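PDB 4ND2: lactate dehydrogenase, adjacent gene encodes predicted malate dehydrogenase from Cryptosporidium parvum, which probably catalyses the NAD-dependent interconversion of (S)-lactate and pyruvate. Local coordinates for residues A115-I120 against S135-N140. Residues are numbered along the deposited sequence; the frame is centred on the assembly and turned at random.
With A3D (3-acetylpyridine adenine dinucleotide), chain C.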
ATOM      1  N   ALA A 115      15.466 -23.377  -0.197  1.00 23.40           N
ATOM      2  CA  ALA A 115      14.595 -22.372  -0.799  1.00 22.51           C
ATOM      3  C   ALA A 115      13.237 -22.959  -1.173  1.00 21.82           C
ATOM      4  O   ALA A 115      13.123 -24.146  -1.474  1.00 21.39           O
ATOM      5  CB  ALA A 115      15.256 -21.773  -2.030  1.00 22.54           C
ATOM      6  N   PHE A 116      12.212 -22.112  -1.142  1.00 21.01           N
ATOM      7  CA  PHE A 116      10.904 -22.452  -1.687  1.00 20.41           C
ATOM      8  C   PHE A 116      10.946 -22.160  -3.181  1.00 19.99           C
ATOM      9  O   PHE A 116      11.180 -21.021  -3.581  1.00 20.26           O
ATOM     10  CB  PHE A 116       9.816 -21.620  -1.006  1.00 20.22           C
ATOM     11  CG  PHE A 116       8.418 -21.949  -1.451  1.00 20.19           C
ATOM     12  CD1 PHE A 116       7.906 -23.230  -1.284  1.00 20.22           C
ATOM     13  CD2 PHE A 116       7.601 -20.975  -2.012  1.00 20.09           C
ATOM     14  CE1 PHE A 116       6.614 -23.537  -1.679  1.00 20.08           C
ATOM     15  CE2 PHE A 116       6.309 -21.276  -2.409  1.00 20.06           C
ATOM     16  CZ  PHE A 116       5.815 -22.558  -2.241  1.00 20.18           C
ATOM     17  N   VAL A 117      10.741 -23.185  -4.003  1.00 19.58           N
ATOM     18  CA  VAL A 117      10.897 -23.052  -5.450  1.00 19.41           C
ATOM     19  C   VAL A 117       9.544 -22.947  -6.145  1.00 19.20           C
ATOM     20  O   VAL A 117       8.701 -23.834  -6.004  1.00 19.01           O
ATOM     21  CB  VAL A 117      11.684 -24.238  -6.044  1.00 19.46           C
ATOM     22  CG1 VAL A 117      11.770 -24.125  -7.563  1.00 19.55           C
ATOM     23  CG2 VAL A 117      13.074 -24.308  -5.425  1.00 19.44           C
ATOM     24  N   ILE A 118       9.353 -21.863  -6.898  1.00 19.02           N
ATOM     25  CA  ILE A 118       8.151 -21.653  -7.704  1.00 19.02           C
ATOM     26  C   ILE A 118       8.527 -21.698  -9.187  1.00 19.42           C
ATOM     27  O   ILE A 118       9.199 -20.796  -9.690  1.00 19.43           O
ATOM     28  CB  ILE A 118       7.485 -20.295  -7.392  1.00 18.94           C
ATOM     29  CG1 ILE A 118       7.123 -20.196  -5.903  1.00 18.92           C
ATOM     30  CG2 ILE A 118       6.244 -20.096  -8.255  1.00 18.97           C
ATOM     31  CD1 ILE A 118       6.859 -18.781  -5.424  1.00 18.75           C
ATOM     32  N   CYS A 119       8.097 -22.749  -9.881  1.00 19.67           N
ATOM     33  CA  CYS A 119       8.356 -22.885 -11.313  1.00 19.74           C
ATOM     34  C   CYS A 119       7.311 -22.146 -12.138  1.00 19.67           C
ATOM     35  O   CYS A 119       6.125 -22.180 -11.816  1.00 19.60           O
ATOM     36  CB  CYS A 119       8.369 -24.357 -11.719  1.00 20.14           C
ATOM     37  SG  CYS A 119       9.682 -25.313 -10.940  0.50 20.61           S
ATOM     38  N   ILE A 120       7.767 -21.465 -13.186  1.00 19.33           N
ATOM     39  CA  ILE A 120       6.881 -20.841 -14.174  1.00 19.46           C
ATOM     40  C   ILE A 120       7.110 -21.432 -15.575  1.00 19.62           C
ATOM     41  O   ILE A 120       6.182 -21.508 -16.376  1.00 19.40           O
ATOM     42  CB  ILE A 120       7.063 -19.307 -14.202  1.00 19.69           C
ATOM     43  CG1 ILE A 120       6.795 -18.723 -12.807  1.00 19.82           C
ATOM     44  CG2 ILE A 120       6.147 -18.673 -15.246  1.00 19.57           C
ATOM     45  CD1 ILE A 120       6.942 -17.223 -12.712  1.00 20.07           C
ATOM     46  N   SER A 135      16.319 -32.105  -8.748  1.00 28.02           N
ATOM     47  CA  SER A 135      16.863 -31.305  -7.644  1.00 27.90           C
ATOM     48  C   SER A 135      16.921 -32.092  -6.334  1.00 28.03           C
ATOM     49  O   SER A 135      17.844 -31.913  -5.537  1.00 28.08           O
ATOM     50  CB  SER A 135      16.041 -30.027  -7.435  1.00 27.86           C
ATOM     51  OG  SER A 135      14.769 -30.311  -6.869  1.00 27.52           O
ATOM     52  N   GLY A 136      15.926 -32.946  -6.111  1.00 28.15           N
ATOM     53  CA  GLY A 136      15.824 -33.712  -4.871  1.00 28.22           C
ATOM     54  C   GLY A 136      15.266 -32.914  -3.704  1.00 28.23           C
ATOM     55  O   GLY A 136      15.295 -33.381  -2.565  1.00 28.18           O
ATOM     56  N   LEU A 137      14.753 -31.714  -3.975  1.00 28.23           N
ATOM     57  CA  LEU A 137      14.152 -30.888  -2.926  1.00 28.24           C
ATOM     58  C   LEU A 137      12.831 -31.506  -2.467  1.00 27.94           C
ATOM     59  O   LEU A 137      12.171 -32.195  -3.247  1.00 27.88           O
ATOM     60  CB  LEU A 137      13.918 -29.451  -3.409  1.00 28.60           C
ATOM     61  CG  LEU A 137      15.035 -28.447  -3.116  1.00 28.96           C
ATOM     62  CD1 LEU A 137      16.372 -28.928  -3.659  1.00 29.01           C
ATOM     63  CD2 LEU A 137      14.675 -27.085  -3.684  1.00 29.45           C
ATOM     64  N   PRO A 138      12.438 -31.258  -1.204  1.00 27.81           N
ATOM     65  CA  PRO A 138      11.173 -31.804  -0.705  1.00 27.71           C
ATOM     66  C   PRO A 138       9.985 -31.397  -1.577  1.00 27.34           C
ATOM     67  O   PRO A 138       9.947 -30.269  -2.075  1.00 26.84           O
ATOM     68  CB  PRO A 138      11.045 -31.185   0.691  1.00 27.73           C
ATOM     69  CG  PRO A 138      12.433 -30.832   1.089  1.00 28.01           C
ATOM     70  CD  PRO A 138      13.134 -30.457  -0.181  1.00 27.80           C
ATOM     71  N   HIS A 139       9.035 -32.311  -1.759  1.00 27.44           N
ATOM     72  CA  HIS A 139       7.850 -32.055  -2.581  1.00 27.52           C
ATOM     73  C   HIS A 139       7.118 -30.780  -2.159  1.00 26.89           C
ATOM     74  O   HIS A 139       6.687 -30.000  -3.007  1.00 26.83           O
ATOM     75  CB  HIS A 139       6.882 -33.244  -2.529  1.00 28.46           C
ATOM     76  CG  HIS A 139       7.372 -34.457  -3.256  1.00 29.12           C
ATOM     77  ND1 HIS A 139       8.069 -35.469  -2.631  1.00 30.06           N
ATOM     78  CD2 HIS A 139       7.266 -34.822  -4.556  1.00 29.67           C
ATOM     79  CE1 HIS A 139       8.369 -36.405  -3.514  1.00 29.85           C
ATOM     80  NE2 HIS A 139       7.892 -36.037  -4.689  1.00 29.71           N
ATOM     81  N   ASN A 140       6.992 -30.572  -0.850  1.00 26.60           N
ATOM     82  CA  ASN A 140       6.286 -29.407  -0.308  1.00 26.74           C
ATOM     83  C   ASN A 140       7.001 -28.067  -0.535  1.00 25.94           C
ATOM     84  O   ASN A 140       6.402 -27.006  -0.343  1.00 25.61           O
ATOM     85  CB  ASN A 140       6.002 -29.599   1.190  1.00 27.56           C
ATOM     86  CG  ASN A 140       7.265 -29.602   2.033  1.00 28.21           C
ATOM     87  OD1 ASN A 140       8.194 -30.360   1.774  1.00 29.21           O
ATOM     88  ND2 ASN A 140       7.302 -28.749   3.048  1.00 29.17           N
TER
HETATM   89  PA  A3D C 401      11.593 -14.861 -22.271  1.00 18.76           P
HETATM   90  O1A A3D C 401      11.220 -13.405 -22.299  1.00 18.38           O
HETATM   91  O2A A3D C 401      12.096 -15.520 -23.529  1.00 18.66           O
HETATM   92  O5B A3D C 401      12.689 -15.081 -21.123  1.00 19.04           O
HETATM   93  C5B A3D C 401      13.385 -16.309 -20.952  1.00 19.41           C
HETATM   94  C4B A3D C 401      14.732 -15.985 -20.325  1.00 19.75           C
HETATM   95  O4B A3D C 401      15.373 -17.187 -19.895  1.00 20.06           O
HETATM   96  C3B A3D C 401      15.683 -15.296 -21.304  1.00 20.03           C
HETATM   97  O3B A3D C 401      16.094 -14.018 -20.806  1.00 20.06           O
HETATM   98  C2B A3D C 401      16.857 -16.248 -21.431  1.00 20.08           C
HETATM   99  O2B A3D C 401      18.123 -15.596 -21.568  1.00 20.41           O
HETATM  100  C1B A3D C 401      16.769 -17.039 -20.140  1.00 20.08           C
HETATM  101  N9A A3D C 401      17.461 -18.344 -20.199  1.00 19.99           N
HETATM  102  C8A A3D C 401      17.554 -19.190 -21.243  1.00 19.97           C
HETATM  103  N7A A3D C 401      18.279 -20.283 -20.896  1.00 20.10           N
HETATM  104  C5A A3D C 401      18.658 -20.135 -19.617  1.00 20.08           C
HETATM  105  C6A A3D C 401      19.438 -20.912 -18.634  1.00 20.25           C
HETATM  106  N6A A3D C 401      19.980 -22.110 -18.964  1.00 20.58           N
HETATM  107  N1A A3D C 401      19.587 -20.384 -17.396  1.00 20.31           N
HETATM  108  C2A A3D C 401      19.058 -19.195 -17.043  1.00 20.28           C
HETATM  109  N3A A3D C 401      18.339 -18.439 -17.891  1.00 19.97           N
HETATM  110  C4A A3D C 401      18.112 -18.852 -19.162  1.00 19.97           C
HETATM  111  O3  A3D C 401      10.362 -15.765 -21.745  1.00 18.57           O
HETATM  112  PN  A3D C 401       9.199 -15.259 -20.742  1.00 18.20           P
HETATM  113  O1N A3D C 401       8.178 -14.499 -21.540  1.00 17.85           O
HETATM  114  O2N A3D C 401       9.812 -14.621 -19.525  1.00 17.94           O
HETATM  115  O5D A3D C 401       8.568 -16.665 -20.287  1.00 17.91           O
HETATM  116  C5D A3D C 401       9.358 -17.558 -19.509  1.00 18.35           C
HETATM  117  C4D A3D C 401       8.696 -18.924 -19.374  1.00 18.80           C
HETATM  118  O4D A3D C 401       7.480 -18.807 -18.626  1.00 19.13           O
HETATM  119  C3D A3D C 401       8.323 -19.558 -20.712  1.00 18.92           C
HETATM  120  O3D A3D C 401       8.665 -20.944 -20.701  1.00 18.87           O
HETATM  121  C2D A3D C 401       6.821 -19.412 -20.791  1.00 19.07           C
HETATM  122  O2D A3D C 401       6.180 -20.436 -21.557  1.00 19.12           O
HETATM  123  C1D A3D C 401       6.446 -19.505 -19.322  1.00 19.13           C
HETATM  124  N1N A3D C 401       5.130 -18.954 -19.008  1.00 19.27           N
HETATM  125  C2N A3D C 401       4.307 -19.685 -18.241  1.00 19.36           C
HETATM  126  C3N A3D C 401       3.044 -19.219 -17.907  1.00 19.55           C
HETATM  127  C7N A3D C 401       2.126 -20.035 -17.049  1.00 19.80           C
HETATM  128  O7N A3D C 401       1.007 -19.610 -16.844  1.00 20.53           O
HETATM  129  C8N A3D C 401       2.588 -21.329 -16.453  1.00 19.66           C
HETATM  130  C4N A3D C 401       2.637 -17.976 -18.374  1.00 19.64           C
HETATM  131  C5N A3D C 401       3.505 -17.235 -19.162  1.00 19.52           C
HETATM  132  C6N A3D C 401       4.756 -17.751 -19.469  1.00 19.46           C
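In the Rossmann fold that carries the dinucleotide, Val117 and Phe116 of strand 116-119 meet Leu137 and Asn140 of the loop that follows helix 124-135 and leads into the neighbouring parallel strand 142-144. The two segments flank helix 124-135 within the right-handed beta-alpha-beta crossover from strand 116-119 to strand 142-144, and no hydrogen bond joins them directly. Val117 CG2 touches Leu137 CD2 at 3.6 Å, the two side chains crossing at about a right angle; with CG1 anti to the backbone N (chi1 177°), it is the CG2 branch, beside that N, that makes the contact. Leu137 CD2 also lies 4.0 Å from Ala115 O, and Val142 and Phe131 add to the apolar surroundings of the pair. On the other side of the strand, Phe116 turns its ring edge to the backbone of the loop: Asn140 O lies near the ring plane, 3.7 Å from Phe116 CE1, and the ring also stacks with that of Tyr247. Just past the end of the strand, Ile120 borders the cofactor: Ile120 O comes within 3.2 Å of C2N in the pyridine ring of 3-acetylpyridine adenine dinucleotide, and Ile120 CG2 packs 3.6 Å from O4D of the ribose attached to that ring. Leu137 N donates to Ser135 OG at 3.2 Å, nearly straight at 171°, which closes an ST turn around Gly136, the first residue past the helix, with positive phi.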